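Glutamyl endopeptidase (Staphylococcus epidermidis, PDB 6PYM) probably cleaves proteins as a secreted, monomeric serine endopeptidase, preferentially after glutamate and also after aspartate. Local coordinates at residues 116-124 and 197-206; 160-171 and 180-188. The protein carries 1 engineered substitution. One frame throughout, in Å; residues are numbered along the deposited sequence.

Contact 1 (116-124 and 197-206)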
loop_
_atom_site.group_PDB
_atom_site.type_symbol
_atom_site.label_atom_id
_atom_site.label_comp_id
_atom_site.label_asym_id
_atom_site.label_seq_id
_atom_site.Cartn_x
_atom_site.Cartn_y
_atom_site.Cartn_z
ATOM N N THR A 116 6.802 -8.482 3.477
ATOM C CA THR A 116 6.724 -9.016 4.828
ATOM C C THR A 116 5.907 -8.068 5.691
ATOM O O THR A 116 6.149 -6.857 5.689
ATOM C CB THR A 116 8.133 -9.144 5.412
ATOM O OG1 THR A 116 8.921 -10.021 4.594
ATOM C CG2 THR A 116 8.079 -9.700 6.832
ATOM N N ILE A 117 4.940 -8.616 6.417
ATOM C CA ILE A 117 4.115 -7.867 7.357
ATOM C C ILE A 117 4.778 -7.917 8.723
ATOM O O ILE A 117 5.244 -8.979 9.158
ATOM C CB ILE A 117 2.716 -8.501 7.440
ATOM C CG1 ILE A 117 2.093 -8.680 6.051
ATOM C CG2 ILE A 117 1.828 -7.709 8.392
ATOM C CD1 ILE A 117 1.906 -7.399 5.272
ATOM N N SER A 118 4.789 -6.793 9.431
ATOM C CA SER A 118 5.273 -6.794 10.806
ATOM C C SER A 118 4.215 -7.337 11.760
ATOM O O SER A 118 3.025 -7.052 11.626
ATOM C CB SER A 118 5.634 -5.374 11.229
ATOM O OG SER A 118 6.092 -5.348 12.570
ATOM N N SER A 119 4.671 -8.118 12.746
ATOM C CA SER A 119 3.819 -8.479 13.870
ATOM C C SER A 119 3.475 -7.268 14.723
ATOM O O SER A 119 2.527 -7.328 15.517
ATOM C CB SER A 119 4.537 -9.494 14.753
ATOM O OG SER A 119 5.603 -8.862 15.442
ATOM N N ASN A 120 4.232 -6.178 14.576
ATOM C CA ASN A 120 4.037 -4.928 15.301
ATOM C C ASN A 120 4.300 -5.053 16.798
ATOM O O ASN A 120 3.949 -4.157 17.566
ATOM C CB ASN A 120 2.691 -4.264 14.985
ATOM C CG ASN A 120 2.748 -3.426 13.720
ATOM O OD1 ASN A 120 3.686 -2.656 13.530
ATOM N ND2 ASN A 120 1.761 -3.578 12.848
ATOM N N THR A 121 4.969 -6.130 17.220
ATOM C CA THR A 121 5.273 -6.319 18.636
ATOM C C THR A 121 6.203 -5.234 19.172
ATOM O O THR A 121 6.154 -4.910 20.366
ATOM C CB THR A 121 5.872 -7.713 18.870
ATOM O OG1 THR A 121 6.020 -7.944 20.277
ATOM C CG2 THR A 121 7.226 -7.835 18.204
ATOM N N ASP A 122 7.046 -4.657 18.316
ATOM C CA ASP A 122 8.045 -3.683 18.733
ATOM C C ASP A 122 7.711 -2.256 18.329
ATOM O O ASP A 122 8.469 -1.343 18.667
ATOM C CB ASP A 122 9.414 -4.051 18.150
ATOM C CG ASP A 122 9.959 -5.343 18.708
ATOM O OD1 ASP A 122 9.851 -5.549 19.930
ATOM O OD2 ASP A 122 10.496 -6.153 17.925
ATOM N N THR A 123 6.606 -2.035 17.622
ATOM C CA THR A 123 6.348 -0.733 17.013
ATOM C C THR A 123 5.933 0.277 18.074
ATOM O O THR A 123 5.075 -0.007 18.914
ATOM C CB THR A 123 5.262 -0.887 15.954
ATOM O OG1 THR A 123 5.679 -1.905 15.035
ATOM C CG2 THR A 123 5.031 0.420 15.194
ATOM N N ARG A 124 6.547 1.460 18.037
ATOM C CA ARG A 124 6.367 2.453 19.086
ATOM C C ARG A 124 6.392 3.854 18.499
ATOM O O ARG A 124 6.961 4.093 17.432
ATOM C CB ARG A 124 7.473 2.350 20.140
ATOM C CG ARG A 124 7.378 1.087 20.952
ATOM C CD ARG A 124 8.526 0.891 21.912
ATOM N NE ARG A 124 8.297 -0.345 22.644
ATOM C CZ ARG A 124 9.051 -0.813 23.633
ATOM N NH1 ARG A 124 10.125 -0.150 24.041
ATOM N NH2 ARG A 124 8.701 -1.949 24.215
ATOM N N TYR A 197 -3.373 0.525 11.225
ATOM C CA TYR A 197 -2.336 -0.197 11.946
ATOM C C TYR A 197 -2.616 -1.691 11.882
ATOM O O TYR A 197 -3.732 -2.133 12.175
ATOM C CB TYR A 197 -2.371 0.265 13.396
ATOM C CG TYR A 197 -1.292 -0.269 14.298
ATOM C CD1 TYR A 197 0.042 -0.254 13.915
ATOM C CD2 TYR A 197 -1.604 -0.744 15.562
ATOM C CE1 TYR A 197 1.033 -0.708 14.758
ATOM C CE2 TYR A 197 -0.616 -1.204 16.413
ATOM C CZ TYR A 197 0.697 -1.181 16.003
ATOM O OH TYR A 197 1.690 -1.629 16.837
ATOM N N ILE A 198 -1.610 -2.470 11.498
ATOM C CA ILE A 198 -1.810 -3.904 11.351
ATOM C C ILE A 198 -1.659 -4.567 12.718
ATOM O O ILE A 198 -0.617 -5.145 13.048
ATOM C CB ILE A 198 -0.895 -4.476 10.255
ATOM C CG1 ILE A 198 -1.234 -3.817 8.912
ATOM C CG2 ILE A 198 -1.028 -5.997 10.163
ATOM C CD1 ILE A 198 -0.225 -4.076 7.805
ATOM N N ASN A 199 -2.695 -4.438 13.537
ATOM C CA ASN A 199 -2.696 -5.018 14.873
ATOM C C ASN A 199 -3.075 -6.499 14.805
ATOM O O ASN A 199 -3.204 -7.090 13.731
ATOM C CB ASN A 199 -3.562 -4.192 15.819
ATOM C CG ASN A 199 -5.048 -4.317 15.533
ATOM O OD1 ASN A 199 -5.489 -5.105 14.698
ATOM N ND2 ASN A 199 -5.841 -3.539 16.263
ATOM N N ASP A 200 -3.265 -7.122 15.974
ATOM C CA ASP A 200 -3.517 -8.562 16.010
ATOM C C ASP A 200 -4.803 -8.931 15.281
ATOM O O ASP A 200 -4.867 -9.969 14.611
ATOM C CB ASP A 200 -3.546 -9.065 17.455
ATOM C CG ASP A 200 -2.180 -9.028 18.111
ATOM O OD1 ASP A 200 -1.165 -8.996 17.384
ATOM O OD2 ASP A 200 -2.126 -9.049 19.360
ATOM N N PHE A 201 -5.838 -8.100 15.394
ATOM C CA PHE A 201 -7.087 -8.389 14.699
ATOM C C PHE A 201 -6.927 -8.272 13.188
ATOM O O PHE A 201 -7.496 -9.066 12.431
ATOM C CB PHE A 201 -8.193 -7.468 15.207
ATOM C CG PHE A 201 -8.498 -7.650 16.665
ATOM C CD1 PHE A 201 -9.241 -8.736 17.096
ATOM C CD2 PHE A 201 -8.025 -6.752 17.607
ATOM C CE1 PHE A 201 -9.520 -8.913 18.443
ATOM C CE2 PHE A 201 -8.302 -6.923 18.955
ATOM C CZ PHE A 201 -9.049 -8.006 19.370
ATOM N N VAL A 202 -6.153 -7.290 12.726
ATOM C CA VAL A 202 -5.895 -7.198 11.296
ATOM C C VAL A 202 -5.084 -8.398 10.829
ATOM O O VAL A 202 -5.331 -8.952 9.755
ATOM C CB VAL A 202 -5.227 -5.856 10.951
ATOM C CG1 VAL A 202 -4.865 -5.819 9.472
ATOM C CG2 VAL A 202 -6.159 -4.695 11.317
ATOM N N GLN A 203 -4.114 -8.822 11.637
ATOM C CA GLN A 203 -3.305 -9.980 11.273
ATOM C C GLN A 203 -4.154 -11.237 11.134
ATOM O O GLN A 203 -3.897 -12.068 10.258
ATOM C CB GLN A 203 -2.181 -10.170 12.288
ATOM C CG GLN A 203 -1.144 -9.068 12.198
ATOM C CD GLN A 203 -0.159 -9.086 13.340
ATOM O OE1 GLN A 203 0.340 -10.149 13.722
ATOM N NE2 GLN A 203 0.122 -7.922 13.910
ATOM N N GLN A 204 -5.176 -11.391 11.986
ATOM C CA GLN A 204 -6.079 -12.530 11.851
ATOM C C GLN A 204 -6.841 -12.471 10.535
ATOM O O GLN A 204 -6.960 -13.479 9.833
ATOM C CB GLN A 204 -7.050 -12.566 13.029
ATOM C CG GLN A 204 -6.376 -12.870 14.349
ATOM C CD GLN A 204 -7.325 -12.784 15.526
ATOM O OE1 GLN A 204 -8.434 -12.266 15.409
ATOM N NE2 GLN A 204 -6.895 -13.308 16.667
ATOM N N PHE A 205 -7.349 -11.291 10.183
ATOM C CA PHE A 205 -8.012 -11.102 8.897
ATOM C C PHE A 205 -7.094 -11.475 7.739
ATOM O O PHE A 205 -7.522 -12.126 6.781
ATOM C CB PHE A 205 -8.478 -9.642 8.808
ATOM C CG PHE A 205 -8.879 -9.175 7.425
ATOM C CD1 PHE A 205 -10.058 -9.604 6.837
ATOM C CD2 PHE A 205 -8.102 -8.243 6.747
ATOM C CE1 PHE A 205 -10.434 -9.144 5.586
ATOM C CE2 PHE A 205 -8.477 -7.782 5.504
ATOM C CZ PHE A 205 -9.640 -8.236 4.922
ATOM N N LEU A 206 -5.820 -11.089 7.818
ATOM C CA LEU A 206 -4.880 -11.438 6.754
ATOM C C LEU A 206 -4.692 -12.947 6.658
ATOM O O LEU A 206 -4.764 -13.523 5.567
ATOM C CB LEU A 206 -3.543 -10.742 6.980
ATOM C CG LEU A 206 -3.564 -9.217 6.925
ATOM C CD1 LEU A 206 -2.159 -8.689 7.190
ATOM C CD2 LEU A 206 -4.115 -8.705 5.588
#
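A first torsion of -175° swings the ring of Tyr197 anti to its own backbone N and lays it against Asn120, while Gln203, with CG anti to its carbonyl carbon and the chain extended beyond, carries its amide up to Ser119. The carbonyl of Ile198, at the centre of an inverse gamma turn, illustrates how two side-chain amides can clamp one acceptor. Asn120 ND2 reaches Ile198 O at 2.9 Å and nearly straight (164° at the hydrogen), whereas Gln203 NE2 binds Ile198 O at 3.0 Å from the opposite face of the carbonyl plane. Gln203 NE2 also donates to Ser119 O at 3.0 Å, from above that carbonyl's plane, and so ties the loop to the first turn of the helix. Both ends of the Asn120 amide are engaged, which fixes its rotation: Thr123 OG1 meets Asn120 OD1 at 2.6 Å on a lone pair, and ND2 has a further acceptor in Ile181 O. Against this amide the Tyr197 ring lies obliquely, planes 38° apart, with CE1 3.4 Å from Asn120 CG. Apolar contact continues where Ile117 CG2 meets Ile198 CG2 at 3.8 Å and, more distantly, Leu206 CD1. Local turns shape both partners: Ser118 OG accepts from Asn120 N in an ST turn, and Asn199 OD1 caps the helix by accepting from Val202 N. The arrangement joins the loop leading into strand 128-133 to the start of the C-terminal helix, an element characteristic of the chymotrypsin-like fold.

Contact 2 (160-171 and 180-188). Engineered in segment 160-171: Ala169 (natural residue Ser).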
loop_
_atom_site.group_PDB
_atom_site.type_symbol
_atom_site.label_atom_id
_atom_site.label_comp_id
_atom_site.label_asym_id
_atom_site.label_seq_id
_atom_site.Cartn_x
_atom_site.Cartn_y
_atom_site.Cartn_z
ATOM N N TYR A 160 1.588 9.543 11.643
ATOM C CA TYR A 160 2.982 9.912 11.433
ATOM C C TYR A 160 3.083 11.351 10.945
ATOM O O TYR A 160 2.099 11.959 10.507
ATOM C CB TYR A 160 3.703 8.946 10.476
ATOM C CG TYR A 160 2.802 8.311 9.438
ATOM C CD1 TYR A 160 2.359 9.020 8.322
ATOM C CD2 TYR A 160 2.405 6.994 9.572
ATOM C CE1 TYR A 160 1.542 8.423 7.381
ATOM C CE2 TYR A 160 1.585 6.392 8.649
ATOM C CZ TYR A 160 1.154 7.102 7.552
ATOM O OH TYR A 160 0.339 6.474 6.643
ATOM N N ASP A 161 4.309 11.878 11.008
ATOM C CA ASP A 161 4.599 13.281 10.718
ATOM C C ASP A 161 5.175 13.507 9.322
ATOM O O ASP A 161 5.574 14.631 9.000
ATOM C CB ASP A 161 5.521 13.885 11.791
ATOM C CG ASP A 161 6.951 13.355 11.733
ATOM O OD1 ASP A 161 7.309 12.574 10.834
ATOM O OD2 ASP A 161 7.752 13.745 12.615
ATOM N N LEU A 162 5.218 12.477 8.491
ATOM C CA LEU A 162 5.746 12.571 7.139
ATOM C C LEU A 162 4.638 12.974 6.166
ATOM O O LEU A 162 3.451 12.747 6.414
ATOM C CB LEU A 162 6.377 11.240 6.726
ATOM C CG LEU A 162 5.499 9.988 6.812
ATOM C CD1 LEU A 162 4.699 9.756 5.526
ATOM C CD2 LEU A 162 6.335 8.755 7.170
ATOM N N SER A 163 5.040 13.579 5.050
ATOM C CA SER A 163 4.100 14.102 4.063
ATOM C C SER A 163 3.638 13.042 3.062
ATOM O O SER A 163 4.394 12.150 2.666
ATOM C CB SER A 163 4.741 15.248 3.290
ATOM O OG SER A 163 4.928 16.399 4.093
ATOM N N THR A 164 2.377 13.173 2.636
ATOM C CA THR A 164 1.786 12.353 1.587
ATOM C C THR A 164 0.840 13.233 0.781
ATOM O O THR A 164 0.432 14.304 1.235
ATOM C CB THR A 164 0.985 11.174 2.163
ATOM O OG1 THR A 164 -0.124 11.681 2.910
ATOM C CG2 THR A 164 1.837 10.299 3.074
ATOM N N VAL A 165 0.481 12.770 -0.418
ATOM C CA VAL A 165 -0.408 13.503 -1.314
ATOM C C VAL A 165 -1.394 12.521 -1.920
ATOM O O VAL A 165 -1.050 11.365 -2.179
ATOM C CB VAL A 165 0.396 14.231 -2.430
ATOM C CG1 VAL A 165 -0.526 14.883 -3.471
ATOM C CG2 VAL A 165 1.312 15.281 -1.828
ATOM N N GLY A 166 -2.617 12.996 -2.174
ATOM C CA GLY A 166 -3.630 12.232 -2.880
ATOM C C GLY A 166 -3.044 11.385 -3.989
ATOM O O GLY A 166 -2.311 11.880 -4.847
ATOM N N GLY A 167 -3.359 10.089 -3.958
ATOM C CA GLY A 167 -2.688 9.062 -4.733
ATOM C C GLY A 167 -1.903 8.106 -3.859
ATOM O O GLY A 167 -1.780 6.918 -4.190
ATOM N N ASN A 168 -1.411 8.596 -2.722
ATOM C CA ASN A 168 -0.741 7.746 -1.750
ATOM C C ASN A 168 -1.687 6.766 -1.068
ATOM O O ASN A 168 -1.192 5.813 -0.469
ATOM C CB ASN A 168 -0.060 8.584 -0.660
ATOM C CG ASN A 168 1.400 8.910 -0.959
ATOM O OD1 ASN A 168 1.772 10.084 -1.015
ATOM N ND2 ASN A 168 2.242 7.884 -1.098
ATOM N N ALA A 169 -3.007 6.989 -1.087
ATOM C CA ALA A 169 -3.968 6.070 -0.472
ATOM C C ALA A 169 -3.614 4.623 -0.775
ATOM O O ALA A 169 -3.490 4.238 -1.942
ATOM C CB ALA A 169 -5.368 6.373 -1.012
ATOM N N GLY A 170 -3.451 3.819 0.278
ATOM C CA GLY A 170 -3.105 2.418 0.142
ATOM C C GLY A 170 -1.626 2.111 0.246
ATOM O O GLY A 170 -1.249 0.932 0.224
ATOM N N SER A 171 -0.782 3.129 0.381
ATOM C CA SER A 171 0.657 2.908 0.374
ATOM C C SER A 171 1.085 2.132 1.611
ATOM O O SER A 171 0.626 2.425 2.723
ATOM C CB SER A 171 1.410 4.235 0.416
ATOM O OG SER A 171 1.296 4.995 -0.770
ATOM N N VAL A 180 5.948 -4.235 6.639
ATOM C CA VAL A 180 4.758 -3.388 6.579
ATOM C C VAL A 180 4.098 -3.350 7.953
ATOM O O VAL A 180 3.636 -4.380 8.456
ATOM C CB VAL A 180 3.775 -3.892 5.513
ATOM C CG1 VAL A 180 2.549 -2.983 5.438
ATOM C CG2 VAL A 180 4.447 -4.011 4.156
ATOM N N ILE A 181 4.040 -2.159 8.549
ATOM C CA ILE A 181 3.398 -1.969 9.845
ATOM C C ILE A 181 1.982 -1.420 9.713
ATOM O O ILE A 181 1.199 -1.519 10.673
ATOM C CB ILE A 181 4.240 -1.061 10.770
ATOM C CG1 ILE A 181 4.343 0.364 10.213
ATOM C CG2 ILE A 181 5.613 -1.680 11.028
ATOM C CD1 ILE A 181 5.045 1.330 11.163
ATOM N N GLY A 182 1.639 -0.832 8.569
ATOM C CA GLY A 182 0.333 -0.232 8.367
ATOM C C GLY A 182 0.112 0.056 6.899
ATOM O O GLY A 182 1.014 -0.102 6.073
ATOM N N ILE A 183 -1.114 0.476 6.590
ATOM C CA ILE A 183 -1.516 0.840 5.232
ATOM C C ILE A 183 -2.027 2.274 5.290
ATOM O O ILE A 183 -3.063 2.546 5.912
ATOM C CB ILE A 183 -2.577 -0.120 4.671
ATOM C CG1 ILE A 183 -2.053 -1.568 4.630
ATOM C CG2 ILE A 183 -3.062 0.346 3.301
ATOM C CD1 ILE A 183 -0.870 -1.796 3.694
ATOM N N HIS A 184 -1.303 3.191 4.653
ATOM C CA HIS A 184 -1.679 4.596 4.642
ATOM C C HIS A 184 -3.078 4.769 4.064
ATOM O O HIS A 184 -3.444 4.104 3.094
ATOM C CB HIS A 184 -0.685 5.350 3.761
ATOM C CG HIS A 184 -1.033 6.780 3.574
ATOM N ND1 HIS A 184 -0.841 7.727 4.556
ATOM C CD2 HIS A 184 -1.628 7.412 2.539
ATOM C CE1 HIS A 184 -1.281 8.891 4.117
ATOM N NE2 HIS A 184 -1.765 8.728 2.895
ATOM N N TYR A 185 -3.864 5.689 4.641
ATOM C CA TYR A 185 -5.158 6.014 4.035
ATOM C C TYR A 185 -5.434 7.496 3.808
ATOM O O TYR A 185 -6.309 7.807 2.989
ATOM C CB TYR A 185 -6.342 5.371 4.786
ATOM C CG TYR A 185 -6.639 5.921 6.157
ATOM C CD1 TYR A 185 -7.500 7.006 6.333
ATOM C CD2 TYR A 185 -6.094 5.327 7.286
ATOM C CE1 TYR A 185 -7.785 7.491 7.600
ATOM C CE2 TYR A 185 -6.374 5.804 8.552
ATOM C CZ TYR A 185 -7.225 6.879 8.701
ATOM O OH TYR A 185 -7.515 7.367 9.957
ATOM N N GLY A 186 -4.732 8.411 4.466
ATOM C CA GLY A 186 -5.007 9.828 4.286
ATOM C C GLY A 186 -4.445 10.611 5.458
ATOM O O GLY A 186 -3.573 10.127 6.170
ATOM N N GLY A 187 -4.944 11.832 5.635
ATOM C CA GLY A 187 -4.473 12.625 6.756
ATOM C C GLY A 187 -5.360 13.822 7.031
ATOM O O GLY A 187 -6.393 14.033 6.387
ATOM N N VAL A 188 -4.927 14.610 8.007
ATOM C CA VAL A 188 -5.651 15.789 8.460
ATOM C C VAL A 188 -4.719 16.983 8.290
ATOM O O VAL A 188 -3.613 16.995 8.853
ATOM C CB VAL A 188 -6.117 15.649 9.919
ATOM C CG1 VAL A 188 -6.822 16.917 10.369
ATOM C CG2 VAL A 188 -7.046 14.454 10.069
HETATM O O HOH W 1 -2.554 11.115 1.039
#
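Two consecutive type II turns, Val165 to Asn168 and Asn168 to Ser171, bring segment 160-171 alongside strand 180-188, where Gly170 N donates to His184 O and His184 N to Ser171 O, each at 2.8 Å. Between these two bonds His184 projects into the loop, its ring set anti to the backbone N (chi1 175°), and it illustrates how an imidazole can be fixed at both nitrogens and flanked on both faces. At one edge Tyr160 OH lies 2.7 Å from His184 ND1 in a hydrogen bond whose direction is open; the two rings meet along their edges, neither lying over the other, planes 31° apart. Thr164 CG2 sits over one face in a CH-pi contact, 4.0 Å from the centroid of the His184 ring, and Gly186 N lies above the other face, off-centre. Near the ring plane, water 1 bridges His184 NE2 and Thr164 OG1, 3.1 Å from each, and Asn168 O approaches His184 CD2 at 3.4 Å. The turns are braced from within: Asn168 OD1 accepts from Val165 N, and Asn168 O takes both Ser171 OG and Ser171 N. Thr164 is also joined to Val1 by a backbone hydrogen bond and by a weak one between OG1 and Val1 N. Ala169, engineered in place of serine, stands at the predicted nucleophile position, its side chain about 3 Å from that of His51. A histidine and a threonine beside the N-terminus, next to the nucleophile loop, are consistent with the S1 specificity pocket that receives glutamate in V8-like proteases.

How the contacts relate
Both contacts are largely buried, yet contact 2 lies nearer the middle of the molecule, its centre about 9 Å from that of the chain against about 14 Å for contact 1, and their own centres are about 17 Å apart. Strand 180-188 connects them: its start pairs with the loop 116-124 through probable backbone bonds between Thr116 O and Val180 N and between Ser118 N and Val180 O, while its later residues run alongside the loop that carries Ala169. Along the chain contact 2 is nested within the loop that contact 1 closes. Their chemistry differs: amides clamp backbone carbonyls in contact 1, whereas a tyrosine hydroxyl and water hold an imidazole in the probable substrate pocket of contact 2.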